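Local coordinates for cytoplasmic export protein 1 (Saccharomyces cerevisiae, PDB 3VWA) that takes part in nuclear tRNA export, binding tRNA and probably collecting it from export receptors at the nuclear pore complex for delivery to the translation machinery, at residues Q10-T18 / C28-D36. Residues are numbered along the deposited sequence; the frame is centred on the assembly and turned at random.
Sequences QFPYTIEET and CFDGTRKAD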
loop_
_atom_site.group_PDB
_atom_site.type_symbol
_atom_site.label_atom_id
_atom_site.label_comp_id
_atom_site.label_asym_id
_atom_site.label_seq_id
_atom_site.Cartn_x
_atom_site.Cartn_y
_atom_site.Cartn_z
ATOM N N GLN A 10 3.509 37.312 -0.456
ATOM C CA GLN A 10 2.793 36.909 -1.686
ATOM C C GLN A 10 3.313 35.618 -2.376
ATOM O O GLN A 10 3.156 35.475 -3.614
ATOM C CB GLN A 10 2.858 38.052 -2.701
ATOM C CG GLN A 10 1.528 38.483 -3.260
ATOM C CD GLN A 10 1.118 39.813 -2.687
ATOM O OE1 GLN A 10 1.198 40.844 -3.360
ATOM N NE2 GLN A 10 0.706 39.806 -1.425
ATOM N N PHE A 11 3.923 34.712 -1.592
ATOM C CA PHE A 11 4.601 33.525 -2.110
ATOM C C PHE A 11 3.606 32.394 -2.459
ATOM O O PHE A 11 2.789 31.998 -1.653
ATOM C CB PHE A 11 5.692 33.048 -1.143
ATOM C CG PHE A 11 6.668 32.024 -1.736
ATOM C CD1 PHE A 11 6.895 30.803 -1.097
ATOM C CD2 PHE A 11 7.401 32.300 -2.903
ATOM C CE1 PHE A 11 7.799 29.879 -1.608
ATOM C CE2 PHE A 11 8.306 31.375 -3.431
ATOM C CZ PHE A 11 8.493 30.155 -2.775
ATOM N N PRO A 12 3.685 31.870 -3.679
ATOM C CA PRO A 12 2.708 30.857 -4.138
ATOM C C PRO A 12 2.769 29.466 -3.429
ATOM O O PRO A 12 1.949 28.608 -3.724
ATOM C CB PRO A 12 3.027 30.699 -5.631
ATOM C CG PRO A 12 4.022 31.759 -5.978
ATOM C CD PRO A 12 4.671 32.233 -4.705
ATOM N N TYR A 13 3.702 29.248 -2.507
ATOM C CA TYR A 13 3.856 27.931 -1.929
ATOM C C TYR A 13 4.017 28.047 -0.443
ATOM O O TYR A 13 4.512 29.072 0.062
ATOM C CB TYR A 13 5.074 27.231 -2.551
ATOM C CG TYR A 13 5.035 27.243 -4.082
ATOM C CD1 TYR A 13 4.347 26.275 -4.787
ATOM C CD2 TYR A 13 5.671 28.244 -4.811
ATOM C CE1 TYR A 13 4.305 26.291 -6.185
ATOM C CE2 TYR A 13 5.644 28.265 -6.189
ATOM C CZ TYR A 13 4.956 27.300 -6.877
ATOM O OH TYR A 13 4.919 27.322 -8.253
ATOM N N THR A 14 3.578 27.036 0.281
ATOM C CA THR A 14 3.966 26.978 1.686
ATOM C C THR A 14 5.171 26.047 1.808
ATOM O O THR A 14 5.312 25.117 1.029
ATOM C CB THR A 14 2.837 26.445 2.557
ATOM O OG1 THR A 14 2.525 25.127 2.112
ATOM C CG2 THR A 14 1.594 27.344 2.435
ATOM N N ILE A 15 6.024 26.280 2.781
ATOM C CA ILE A 15 7.235 25.488 2.917
ATOM C C ILE A 15 7.292 24.980 4.327
ATOM O O ILE A 15 7.119 25.741 5.308
ATOM C CB ILE A 15 8.516 26.317 2.640
ATOM C CG1 ILE A 15 8.463 26.962 1.262
ATOM C CG2 ILE A 15 9.794 25.473 2.783
ATOM C CD1 ILE A 15 9.475 28.087 1.114
ATOM N N GLU A 16 7.546 23.691 4.454
ATOM C CA GLU A 16 7.704 23.154 5.798
ATOM C C GLU A 16 8.989 23.672 6.423
ATOM O O GLU A 16 9.910 24.122 5.718
ATOM C CB GLU A 16 7.643 21.641 5.798
ATOM C CG GLU A 16 6.233 21.096 5.645
ATOM C CD GLU A 16 6.107 19.782 6.364
ATOM O OE1 GLU A 16 6.533 18.767 5.765
ATOM O OE2 GLU A 16 5.630 19.785 7.527
ATOM N N GLU A 17 9.026 23.612 7.748
ATOM C CA GLU A 17 10.012 24.323 8.544
ATOM C C GLU A 17 11.398 23.684 8.548
ATOM O O GLU A 17 12.396 24.401 8.635
ATOM C CB GLU A 17 9.495 24.477 9.988
ATOM C CG GLU A 17 10.239 25.514 10.811
ATOM C CD GLU A 17 9.303 26.389 11.646
ATOM O OE1 GLU A 17 9.630 26.616 12.837
ATOM O OE2 GLU A 17 8.249 26.850 11.124
ATOM N N THR A 18 11.465 22.353 8.484
ATOM C CA THR A 18 12.753 21.630 8.528
ATOM C C THR A 18 13.046 20.890 7.211
ATOM O O THR A 18 12.219 20.101 6.765
ATOM C CB THR A 18 12.783 20.622 9.700
ATOM O OG1 THR A 18 12.542 21.317 10.932
ATOM C CG2 THR A 18 14.139 19.905 9.782
ATOM N N CYS A 28 16.514 20.979 0.953
ATOM C CA CYS A 28 15.381 20.431 0.240
ATOM C C CYS A 28 14.217 20.255 1.214
ATOM O O CYS A 28 14.336 19.532 2.210
ATOM C CB CYS A 28 15.783 19.132 -0.447
ATOM S SG CYS A 28 14.425 18.108 -1.038
ATOM N N PHE A 29 13.113 20.947 0.911
ATOM C CA PHE A 29 11.950 21.037 1.799
ATOM C C PHE A 29 10.725 20.474 1.097
ATOM O O PHE A 29 10.547 20.742 -0.102
ATOM C CB PHE A 29 11.631 22.520 2.157
ATOM C CG PHE A 29 12.620 23.185 3.099
ATOM C CD1 PHE A 29 12.472 23.056 4.475
ATOM C CD2 PHE A 29 13.659 23.981 2.617
ATOM C CE1 PHE A 29 13.344 23.676 5.363
ATOM C CE2 PHE A 29 14.540 24.601 3.510
ATOM C CZ PHE A 29 14.386 24.441 4.892
ATOM N N ASP A 30 9.863 19.738 1.819
ATOM C CA ASP A 30 8.483 19.512 1.305
ATOM C C ASP A 30 7.692 20.816 1.396
ATOM O O ASP A 30 7.900 21.605 2.306
ATOM C CB ASP A 30 7.692 18.455 2.099
ATOM C CG ASP A 30 8.295 17.045 1.996
ATOM O OD1 ASP A 30 9.023 16.755 1.029
ATOM O OD2 ASP A 30 8.029 16.224 2.900
ATOM N N GLY A 31 6.764 20.996 0.462
ATOM C CA GLY A 31 5.883 22.112 0.453
ATOM C C GLY A 31 4.595 21.714 -0.224
ATOM O O GLY A 31 4.419 20.545 -0.616
ATOM N N THR A 32 3.703 22.693 -0.375
ATOM C CA THR A 32 2.442 22.491 -1.047
ATOM C C THR A 32 2.209 23.791 -1.790
ATOM O O THR A 32 2.559 24.876 -1.287
ATOM C CB THR A 32 1.246 22.273 -0.072
ATOM O OG1 THR A 32 0.663 23.537 0.245
ATOM C CG2 THR A 32 1.630 21.574 1.244
ATOM N N ARG A 33 1.655 23.675 -2.985
ATOM C CA ARG A 33 1.240 24.822 -3.787
ATOM C C ARG A 33 -0.055 25.356 -3.164
ATOM O O ARG A 33 -1.000 24.579 -2.908
ATOM C CB ARG A 33 1.029 24.408 -5.253
ATOM C CG ARG A 33 0.911 25.590 -6.217
ATOM C CD ARG A 33 0.107 25.210 -7.450
ATOM N NE ARG A 33 0.896 24.959 -8.640
ATOM C CZ ARG A 33 0.612 24.047 -9.581
ATOM N NH1 ARG A 33 1.400 23.933 -10.629
ATOM N NH2 ARG A 33 -0.419 23.243 -9.476
ATOM N N LYS A 34 -0.089 26.660 -2.865
ATOM C CA LYS A 34 -1.201 27.223 -2.055
ATOM C C LYS A 34 -2.584 27.155 -2.685
ATOM O O LYS A 34 -3.492 26.522 -2.132
ATOM C CB LYS A 34 -0.892 28.635 -1.546
ATOM C CG LYS A 34 -0.387 28.581 -0.122
ATOM C CD LYS A 34 -0.377 29.957 0.529
ATOM C CE LYS A 34 0.566 30.876 -0.222
ATOM N NZ LYS A 34 1.416 31.663 0.719
ATOM N N ALA A 35 -2.711 27.754 -3.863
ATOM C CA ALA A 35 -3.989 27.859 -4.568
ATOM C C ALA A 35 -4.595 26.478 -4.735
ATOM O O ALA A 35 -5.751 26.244 -4.412
ATOM C CB ALA A 35 -3.758 28.516 -5.915
ATOM N N ASP A 36 -3.726 25.558 -5.136
ATOM C CA ASP A 36 -3.984 24.147 -5.428
ATOM C C ASP A 36 -4.007 23.124 -4.278
ATOM O O ASP A 36 -4.660 22.089 -4.365
ATOM C CB ASP A 36 -2.832 23.699 -6.337
ATOM C CG ASP A 36 -3.314 22.909 -7.496
ATOM O OD1 ASP A 36 -2.512 22.548 -8.357
ATOM O OD2 ASP A 36 -4.531 22.670 -7.537
HETATM O O HOH W 1 10.608 19.338 4.334
#
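Thr14 and Thr32 face each other as a hydrogen-bonded pair where strand 13-15 runs antiparallel to strand 26-33, which also pairs with strand 39-45, in the N-terminal sheet of the kinase-like domain that precedes the HEAT-repeat helices. Thr14 N reaches Thr32 O at 2.9 Å and Thr32 N returns a longer bond to Thr14 O, 3.2 Å. On the same face their hydroxyls meet, OG1 to OG1, at 3.1 Å, and either may be the donor. OG1 of Thr14 sits between its backbone N and carbonyl carbon (chi1 61°), which places CG2 anti to the carbonyl carbon, 3.5 Å from Lys34 CG, a tight carbon contact. Backbone hydrogen bonds from Lys34 N to Pro12 O and from Glu16 N to Asp30 O (168° at the hydrogen) continue the pairing on either side. Gly31 is the non-hydrogen-bonded partner of Ile15, and its CA lies close to Thr14 O.

On the other face, Tyr13 lies alongside Arg33, both pointing the same way. From CB, which sits near Thr32 O, the ring brings CD1 close to Arg33 CA and CE1 to 3.5 Å from Arg33 CG; its OH then bonds to Glu75 of strand 73-77. The ring and guanidinium planes are 35° apart, and Arg33 NH2 forms a salt bridge with Asp36 OD1, modelled very short and so of doubtful length. Ile15 lays CG2 against Phe29 CB at 3.5 Å; its side chain also touches Val42 of strand 39-45 and Phe85 of strand 85-89. Beyond the Glu16 N to Asp30 O bond, a water accepts from Asp30 N at 2.7 Å and donates to Thr18 O at 3.0 Å.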